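Local structure of pectate lyase II (Xanthomonas campestris pv. campestris, 2QY1) at residues 215-220 / 302-307; 238-243 / 265-270. The protein probably cleaves pectate, a plant cell-wall polysaccharide, by elimination, as a secreted lyase of polysaccharide lyase family 1. The protein carries 2 engineered substitutions. One frame throughout, in Å; residues are numbered along the deposited sequence.

Contact 1 (215-220 / 302-307); sequences LSHIYN and LGYIYT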
ATOM      1  N   LEU A 215      -9.647  -5.683 -10.053  1.00 20.10           N
ATOM      2  CA  LEU A 215      -9.395  -4.523 -10.896  1.00 20.09           C
ATOM      3  C   LEU A 215      -8.693  -3.445 -10.095  1.00 20.15           C
ATOM      4  O   LEU A 215      -8.992  -3.244  -8.914  1.00 20.02           O
ATOM      5  CB  LEU A 215     -10.703  -3.967 -11.472  1.00 20.16           C
ATOM      6  CG  LEU A 215     -11.612  -4.920 -12.258  1.00 20.21           C
ATOM      7  CD1 LEU A 215     -12.951  -4.257 -12.547  1.00 20.44           C
ATOM      8  CD2 LEU A 215     -10.949  -5.391 -13.548  1.00 20.16           C
ATOM      9  N   SER A 216      -7.754  -2.759 -10.736  1.00 20.04           N
ATOM     10  CA  SER A 216      -7.070  -1.645 -10.100  1.00 19.99           C
ATOM     11  C   SER A 216      -6.941  -0.453 -11.039  1.00 19.91           C
ATOM     12  O   SER A 216      -6.978  -0.594 -12.268  1.00 19.92           O
ATOM     13  CB  SER A 216      -5.693  -2.067  -9.574  1.00 19.91           C
ATOM     14  OG  SER A 216      -4.759  -2.198 -10.630  1.00 20.43           O
ATOM     15  N   HIS A 217      -6.805   0.720 -10.435  1.00 19.58           N
ATOM     16  CA  HIS A 217      -6.524   1.941 -11.161  1.00 19.56           C
ATOM     17  C   HIS A 217      -5.284   2.554 -10.518  1.00 19.46           C
ATOM     18  O   HIS A 217      -5.315   2.979  -9.364  1.00 19.40           O
ATOM     19  CB  HIS A 217      -7.726   2.882 -11.094  1.00 19.38           C
ATOM     20  CG  HIS A 217      -7.586   4.117 -11.927  1.00 20.02           C
ATOM     21  ND1 HIS A 217      -8.281   5.274 -11.652  1.00 20.38           N
ATOM     22  CD2 HIS A 217      -6.837   4.381 -13.024  1.00 20.44           C
ATOM     23  CE1 HIS A 217      -7.972   6.195 -12.548  1.00 20.36           C
ATOM     24  NE2 HIS A 217      -7.094   5.680 -13.389  1.00 20.64           N
ATOM     25  N   ILE A 218      -4.190   2.553 -11.271  1.00 19.35           N
ATOM     26  CA  ILE A 218      -2.891   3.009 -10.787  1.00 19.10           C
ATOM     27  C   ILE A 218      -2.499   4.253 -11.585  1.00 19.14           C
ATOM     28  O   ILE A 218      -2.077   4.145 -12.735  1.00 18.97           O
ATOM     29  CB  ILE A 218      -1.824   1.876 -10.924  1.00 19.09           C
ATOM     30  CG1 ILE A 218      -2.252   0.640 -10.120  1.00 18.99           C
ATOM     31  CG2 ILE A 218      -0.430   2.356 -10.491  1.00 19.05           C
ATOM     32  CD1 ILE A 218      -1.591  -0.667 -10.562  1.00 19.06           C
ATOM     33  N   TYR A 219      -2.667   5.432 -10.985  1.00 18.97           N
ATOM     34  CA  TYR A 219      -2.441   6.693 -11.706  1.00 18.85           C
ATOM     35  C   TYR A 219      -1.700   7.748 -10.893  1.00 18.96           C
ATOM     36  O   TYR A 219      -1.816   7.785  -9.673  1.00 18.88           O
ATOM     37  CB  TYR A 219      -3.758   7.254 -12.282  1.00 18.85           C
ATOM     38  CG  TYR A 219      -4.673   7.971 -11.302  1.00 18.85           C
ATOM     39  CD1 TYR A 219      -4.567   9.349 -11.090  1.00 18.81           C
ATOM     40  CD2 TYR A 219      -5.669   7.278 -10.615  1.00 18.84           C
ATOM     41  CE1 TYR A 219      -5.412  10.011 -10.190  1.00 18.87           C
ATOM     42  CE2 TYR A 219      -6.522   7.929  -9.724  1.00 18.88           C
ATOM     43  CZ  TYR A 219      -6.388   9.294  -9.518  1.00 19.03           C
ATOM     44  OH  TYR A 219      -7.233   9.932  -8.632  1.00 18.84           O
ATOM     45  N   ASN A 220      -0.942   8.601 -11.582  1.00 19.00           N
ATOM     46  CA  ASN A 220      -0.219   9.724 -10.961  1.00 19.10           C
ATOM     47  C   ASN A 220       0.757   9.328  -9.849  1.00 19.17           C
ATOM     48  O   ASN A 220       1.026  10.121  -8.941  1.00 19.16           O
ATOM     49  CB  ASN A 220      -1.191  10.798 -10.447  1.00 19.00           C
ATOM     50  CG  ASN A 220      -1.852  11.587 -11.561  1.00 19.57           C
ATOM     51  OD1 ASN A 220      -1.411  11.574 -12.717  1.00 20.48           O
ATOM     52  ND2 ASN A 220      -2.920  12.291 -11.214  1.00 18.88           N
ATOM     53  N   LEU A 302     -15.127   2.877 -14.081  1.00 24.03           N
ATOM     54  CA  LEU A 302     -14.538   3.017 -12.752  1.00 23.88           C
ATOM     55  C   LEU A 302     -15.615   3.376 -11.735  1.00 23.84           C
ATOM     56  O   LEU A 302     -15.561   2.943 -10.583  1.00 23.95           O
ATOM     57  CB  LEU A 302     -13.428   4.072 -12.757  1.00 23.79           C
ATOM     58  CG  LEU A 302     -12.113   3.683 -13.439  1.00 23.77           C
ATOM     59  CD1 LEU A 302     -11.311   4.923 -13.797  1.00 23.55           C
ATOM     60  CD2 LEU A 302     -11.287   2.746 -12.558  1.00 23.62           C
ATOM     61  N   GLY A 303     -16.596   4.158 -12.179  1.00 23.66           N
ATOM     62  CA  GLY A 303     -17.729   4.535 -11.344  1.00 23.53           C
ATOM     63  C   GLY A 303     -17.408   5.669 -10.393  1.00 23.48           C
ATOM     64  O   GLY A 303     -18.138   5.893  -9.425  1.00 23.30           O
ATOM     65  N   TYR A 304     -16.311   6.374 -10.665  1.00 23.39           N
ATOM     66  CA  TYR A 304     -15.930   7.552  -9.886  1.00 23.34           C
ATOM     67  C   TYR A 304     -15.246   8.629 -10.725  1.00 23.65           C
ATOM     68  O   TYR A 304     -14.744   8.360 -11.823  1.00 23.43           O
ATOM     69  CB  TYR A 304     -15.058   7.172  -8.680  1.00 23.13           C
ATOM     70  CG  TYR A 304     -13.758   6.462  -9.003  1.00 22.48           C
ATOM     71  CD1 TYR A 304     -13.611   5.097  -8.760  1.00 22.44           C
ATOM     72  CD2 TYR A 304     -12.664   7.159  -9.525  1.00 22.57           C
ATOM     73  CE1 TYR A 304     -12.417   4.439  -9.038  1.00 21.97           C
ATOM     74  CE2 TYR A 304     -11.464   6.510  -9.812  1.00 22.23           C
ATOM     75  CZ  TYR A 304     -11.349   5.150  -9.561  1.00 22.41           C
ATOM     76  OH  TYR A 304     -10.163   4.504  -9.831  1.00 22.30           O
ATOM     77  N   ILE A 305     -15.231   9.844 -10.182  1.00 23.95           N
ATOM     78  CA  ILE A 305     -14.618  11.002 -10.825  1.00 24.31           C
ATOM     79  C   ILE A 305     -13.223  11.234 -10.247  1.00 24.52           C
ATOM     80  O   ILE A 305     -13.021  11.116  -9.037  1.00 24.56           O
ATOM     81  CB  ILE A 305     -15.491  12.274 -10.620  1.00 24.35           C
ATOM     82  CG1 ILE A 305     -16.947  12.032 -11.066  1.00 24.74           C
ATOM     83  CG2 ILE A 305     -14.870  13.495 -11.306  1.00 24.33           C
ATOM     84  CD1 ILE A 305     -17.137  11.706 -12.548  1.00 25.71           C
ATOM     85  N   TYR A 306     -12.263  11.557 -11.114  1.00 24.71           N
ATOM     86  CA  TYR A 306     -10.890  11.831 -10.681  1.00 25.07           C
ATOM     87  C   TYR A 306     -10.196  12.886 -11.545  1.00 25.33           C
ATOM     88  O   TYR A 306     -10.456  12.985 -12.743  1.00 25.42           O
ATOM     89  CB  TYR A 306     -10.064  10.536 -10.627  1.00 24.85           C
ATOM     90  CG  TYR A 306      -9.860   9.839 -11.961  1.00 24.88           C
ATOM     91  CD1 TYR A 306     -10.876   9.071 -12.537  1.00 24.46           C
ATOM     92  CD2 TYR A 306      -8.641   9.926 -12.633  1.00 24.69           C
ATOM     93  CE1 TYR A 306     -10.685   8.425 -13.759  1.00 24.43           C
ATOM     94  CE2 TYR A 306      -8.443   9.280 -13.850  1.00 24.63           C
ATOM     95  CZ  TYR A 306      -9.467   8.534 -14.408  1.00 24.55           C
ATOM     96  OH  TYR A 306      -9.265   7.896 -15.611  1.00 24.59           O
ATOM     97  N   THR A 307      -9.325  13.674 -10.918  1.00 25.78           N
ATOM     98  CA  THR A 307      -8.547  14.702 -11.611  1.00 26.24           C
ATOM     99  C   THR A 307      -7.112  14.230 -11.803  1.00 25.96           C
ATOM    100  O   THR A 307      -6.402  13.956 -10.832  1.00 26.14           O
ATOM    101  CB  THR A 307      -8.558  16.049 -10.842  1.00 26.39           C
ATOM    102  OG1 THR A 307      -9.905  16.522 -10.718  1.00 27.73           O
ATOM    103  CG2 THR A 307      -7.731  17.107 -11.571  1.00 26.97           C
TER
HETATM  104  O   HOH W   1      -6.834  12.679  -8.223  1.00 19.01           O
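The imidazole of His-217 is boxed in on several sides. CD1 of Leu-302 lies over one face, a CH-pi contact 4.0 Å from the ring centroid and 24° off the normal. Tyr-219 of its own strand covers the opposite face with CD2. On the rim of the imidazole, close to its plane, ND1 meets OH of Tyr-304 at 2.7 Å. This is a hydrogen bond whose proton may sit on either atom. The phenol oxygen also bonds Thr-195.

His-217 in turn presses an edge into the face of Tyr-306. The planes stand at 74°, and CE1 of His-217 comes within 3.3 Å of CZ of Tyr-306. CG of His-217 is anti to the backbone N (chi1 -174°), which sets the ring where Tyr-304 and Tyr-306 can reach it. The side chains of Tyr-219 and Tyr-306 pass antiparallel. Their rings meet obliquely, with CZ of Tyr-219 3.9 Å from CD2 of Tyr-306.

The four rings form an aromatic cluster on the outside of the parallel beta-helix, the fold of the pectate lyases. It joins strand 215-226 to the loop before helix 314-321. The piece 302-307 runs alongside residues 217-220 in nearly the same direction. The cluster is continued on the strand side by His-197, stacked on Tyr-219.

Its polar atoms are tied up as well. OE2 of Glu-242 is hydrogen-bonded to OH of Tyr-306 and to NE2 of His-217, so both imidazole nitrogens are engaged. One water bridges OH of Tyr-219 (2.8 Å) and the carbonyl O of Thr-307 (2.9 Å), to which it donates.

Contact 2 (238-243 / 265-270); sequences IAKIES and DLINNY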
ATOM      1  N   ILE A 238      -6.705  -7.019 -13.897  1.00 19.49           N
ATOM      2  CA  ILE A 238      -6.532  -5.964 -14.894  1.00 19.44           C
ATOM      3  C   ILE A 238      -6.227  -4.648 -14.181  1.00 19.37           C
ATOM      4  O   ILE A 238      -6.885  -4.300 -13.205  1.00 19.39           O
ATOM      5  CB  ILE A 238      -7.773  -5.823 -15.824  1.00 19.41           C
ATOM      6  CG1 ILE A 238      -8.062  -7.148 -16.545  1.00 19.28           C
ATOM      7  CG2 ILE A 238      -7.569  -4.692 -16.836  1.00 19.45           C
ATOM      8  CD1 ILE A 238      -9.408  -7.206 -17.272  1.00 19.68           C
ATOM      9  N   ALA A 239      -5.215  -3.934 -14.666  1.00 19.40           N
ATOM     10  CA  ALA A 239      -4.839  -2.644 -14.095  1.00 19.31           C
ATOM     11  C   ALA A 239      -4.915  -1.533 -15.137  1.00 19.40           C
ATOM     12  O   ALA A 239      -4.299  -1.625 -16.201  1.00 19.34           O
ATOM     13  CB  ALA A 239      -3.442  -2.715 -13.501  1.00 19.35           C
ATOM     14  N   LYS A 240      -5.688  -0.494 -14.834  1.00 19.47           N
ATOM     15  CA  LYS A 240      -5.657   0.728 -15.624  1.00 19.60           C
ATOM     16  C   LYS A 240      -4.484   1.566 -15.119  1.00 19.66           C
ATOM     17  O   LYS A 240      -4.531   2.122 -14.020  1.00 19.74           O
ATOM     18  CB  LYS A 240      -6.980   1.496 -15.514  1.00 19.49           C
ATOM     19  CG  LYS A 240      -7.040   2.738 -16.391  1.00 19.45           C
ATOM     20  CD  LYS A 240      -8.401   3.419 -16.324  1.00 19.75           C
ATOM     21  CE  LYS A 240      -8.470   4.603 -17.279  1.00 20.22           C
ATOM     22  NZ  LYS A 240      -8.471   4.192 -18.714  1.00 21.17           N
ATOM     23  N   ILE A 241      -3.428   1.628 -15.927  1.00 19.71           N
ATOM     24  CA  ILE A 241      -2.189   2.310 -15.556  1.00 19.71           C
ATOM     25  C   ILE A 241      -2.086   3.621 -16.334  1.00 19.79           C
ATOM     26  O   ILE A 241      -1.827   3.622 -17.539  1.00 19.48           O
ATOM     27  CB  ILE A 241      -0.951   1.404 -15.800  1.00 19.66           C
ATOM     28  CG1 ILE A 241      -1.104   0.078 -15.040  1.00 19.72           C
ATOM     29  CG2 ILE A 241       0.342   2.124 -15.401  1.00 19.83           C
ATOM     30  CD1 ILE A 241      -0.062  -0.979 -15.387  1.00 19.67           C
ATOM     31  N   GLU A 242      -2.282   4.732 -15.625  1.00 19.77           N
ATOM     32  CA  GLU A 242      -2.527   6.028 -16.255  1.00 19.97           C
ATOM     33  C   GLU A 242      -1.675   7.153 -15.663  1.00 20.01           C
ATOM     34  O   GLU A 242      -1.603   7.309 -14.448  1.00 19.90           O
ATOM     35  CB  GLU A 242      -4.016   6.370 -16.121  1.00 20.07           C
ATOM     36  CG  GLU A 242      -4.448   7.676 -16.768  1.00 20.32           C
ATOM     37  CD  GLU A 242      -5.915   8.009 -16.532  1.00 20.27           C
ATOM     38  OE1 GLU A 242      -6.371   9.040 -17.066  1.00 20.27           O
ATOM     39  OE2 GLU A 242      -6.613   7.253 -15.817  1.00 20.65           O
ATOM     40  N   SER A 243      -1.034   7.931 -16.535  1.00 20.04           N
ATOM     41  CA  SER A 243      -0.337   9.166 -16.142  1.00 20.20           C
ATOM     42  C   SER A 243       0.614   9.040 -14.944  1.00 20.27           C
ATOM     43  O   SER A 243       0.684   9.935 -14.096  1.00 20.25           O
ATOM     44  CB  SER A 243      -1.350  10.296 -15.901  1.00 20.30           C
ATOM     45  OG  SER A 243      -2.024  10.637 -17.099  1.00 20.27           O
ATOM     46  N   ASP A 265      -4.161  -1.716 -19.072  1.00 21.99           N
ATOM     47  CA  ASP A 265      -4.625  -0.666 -19.967  1.00 21.76           C
ATOM     48  C   ASP A 265      -3.740   0.557 -19.712  1.00 21.70           C
ATOM     49  O   ASP A 265      -3.838   1.205 -18.664  1.00 21.71           O
ATOM     50  CB  ASP A 265      -6.099  -0.348 -19.680  1.00 21.90           C
ATOM     51  CG  ASP A 265      -6.770   0.444 -20.794  1.00 21.84           C
ATOM     52  OD1 ASP A 265      -6.076   1.155 -21.550  1.00 22.20           O
ATOM     53  OD2 ASP A 265      -8.012   0.364 -20.906  1.00 22.04           O
ATOM     54  N   LEU A 266      -2.866   0.849 -20.671  1.00 21.46           N
ATOM     55  CA  LEU A 266      -1.854   1.895 -20.523  1.00 21.33           C
ATOM     56  C   LEU A 266      -2.222   3.159 -21.292  1.00 21.38           C
ATOM     57  O   LEU A 266      -2.534   3.097 -22.480  1.00 21.14           O
ATOM     58  CB  LEU A 266      -0.487   1.383 -20.993  1.00 21.26           C
ATOM     59  CG  LEU A 266       0.233   0.312 -20.163  1.00 21.10           C
ATOM     60  CD1 LEU A 266       1.256  -0.427 -21.014  1.00 20.50           C
ATOM     61  CD2 LEU A 266       0.902   0.914 -18.941  1.00 20.37           C
ATOM     62  N   ILE A 267      -2.201   4.300 -20.603  1.00 21.47           N
ATOM     63  CA  ILE A 267      -2.438   5.600 -21.241  1.00 21.60           C
ATOM     64  C   ILE A 267      -1.657   6.715 -20.542  1.00 21.54           C
ATOM     65  O   ILE A 267      -1.616   6.777 -19.309  1.00 21.45           O
ATOM     66  CB  ILE A 267      -3.950   6.014 -21.284  1.00 21.76           C
ATOM     67  CG1 ILE A 267      -4.904   4.813 -21.194  1.00 22.03           C
ATOM     68  CG2 ILE A 267      -4.244   6.843 -22.539  1.00 21.99           C
ATOM     69  CD1 ILE A 267      -5.276   4.407 -19.773  1.00 21.66           C
ATOM     70  N   ASN A 268      -1.036   7.578 -21.345  1.00 21.46           N
ATOM     71  CA  ASN A 268      -0.434   8.842 -20.885  1.00 21.46           C
ATOM     72  C   ASN A 268       0.664   8.747 -19.820  1.00 21.43           C
ATOM     73  O   ASN A 268       0.934   9.723 -19.120  1.00 21.30           O
ATOM     74  CB  ASN A 268      -1.525   9.827 -20.426  1.00 21.41           C
ATOM     75  CG  ASN A 268      -2.439  10.264 -21.556  1.00 21.48           C
ATOM     76  OD1 ASN A 268      -2.046  10.281 -22.725  1.00 21.87           O
ATOM     77  ND2 ASN A 268      -3.667  10.630 -21.210  1.00 21.42           N
ATOM     78  N   ASN A 269       1.303   7.586 -19.704  1.00 21.56           N
ATOM     79  CA  ASN A 269       2.391   7.415 -18.741  1.00 21.72           C
ATOM     80  C   ASN A 269       3.653   8.146 -19.182  1.00 21.81           C
ATOM     81  O   ASN A 269       4.040   8.070 -20.346  1.00 21.95           O
ATOM     82  CB  ASN A 269       2.690   5.929 -18.516  1.00 21.59           C
ATOM     83  CG  ASN A 269       1.531   5.192 -17.870  1.00 21.35           C
ATOM     84  OD1 ASN A 269       0.849   4.401 -18.519  1.00 21.11           O
ATOM     85  ND2 ASN A 269       1.300   5.456 -16.590  1.00 20.32           N
ATOM     86  N   TYR A 270       4.274   8.871 -18.254  1.00 22.08           N
ATOM     87  CA  TYR A 270       5.566   9.499 -18.509  1.00 22.24           C
ATOM     88  C   TYR A 270       6.668   8.476 -18.274  1.00 22.35           C
ATOM     89  O   TYR A 270       6.829   7.968 -17.162  1.00 22.18           O
ATOM     90  CB  TYR A 270       5.785  10.731 -17.620  1.00 22.27           C
ATOM     91  CG  TYR A 270       7.080  11.470 -17.913  1.00 22.28           C
ATOM     92  CD1 TYR A 270       7.088  12.618 -18.709  1.00 22.10           C
ATOM     93  CD2 TYR A 270       8.299  11.013 -17.408  1.00 21.89           C
ATOM     94  CE1 TYR A 270       8.276  13.296 -18.988  1.00 22.22           C
ATOM     95  CE2 TYR A 270       9.491  11.679 -17.685  1.00 22.22           C
ATOM     96  CZ  TYR A 270       9.471  12.820 -18.471  1.00 22.31           C
ATOM     97  OH  TYR A 270      10.649  13.480 -18.739  1.00 22.51           O
TER
HETATM   98  O   HOH W   2      -4.568  10.478 -18.499  1.00 20.65           O
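Four backbone hydrogen bonds join Ala-239 to Ser-243 with Asp-265 to Ile-267. N of Asp-265 donates to O of Ala-239 at 2.9 Å. O of Asp-265 then accepts from N of Ile-241 at 2.8 Å. N of Ile-267 bonds O of Ile-241, and O of Ile-267 takes N of Ser-243. CA-H...O contacts lie between these bonds, such as CA of Leu-266 to O of Ile-241.

The apolar pair is Ile-241 with Leu-266. The two side chains run together in one direction, with CB of Ile-241 3.7 Å from CD2 of Leu-266. Ile-241 also packs on Ile-231 and Val-253. On the other face a charged group lies beside a methyl: NZ of Lys-240 sits 3.4 Å from CD1 of Ile-267. The lysine chain is extended until its last torsion (chi4 69°), where it bends.

This is the in-register parallel pairing of successive coils in a beta-helix, with the aliphatic Ile-241 and Leu-266 stacked at matching positions. The N-to-C directions of 238-242 and 265-267 differ by 3°. Ile-241 and Leu-266 share one face, while Lys-240, Glu-242, Asp-265 and Ile-267 share the other.

The polar ends have partners of several kinds. NZ of Lys-240 is 4.4 Å from OD2 of Asp-265, beyond a salt bridge, and that oxygen accepts from N of Phe-298. Glu-242 has Tyr-306 and His-217 as outside partners. Its OE1 accepts from a water at 2.7 Å. The same water accepts from ND2 of Asn-268 and bonds OG of Ser-243, linking the two turns that follow the strands.

Of the four segments, 215-220 comes first, after the earlier coils of the beta-helix, and supplies the first half of contact 1. One coil later the chain reaches 238-243, which pairs with 265-270 after a short excursion of 21 residues. Contact 2 closes there. The chain goes on through strands 270-271, 275-276 and 287-288 and returns as loop 302-307, closing the longer loop of contact 1. Contact 2 therefore lies wholly within the span of contact 1, and the two do not cross. Strands 215-226 and 238-242 are neighbours, joined by backbone hydrogen bonds, probably including one from N of Ile-218 to O of Lys-240. Together the contacts tie three successive coils and the later loop.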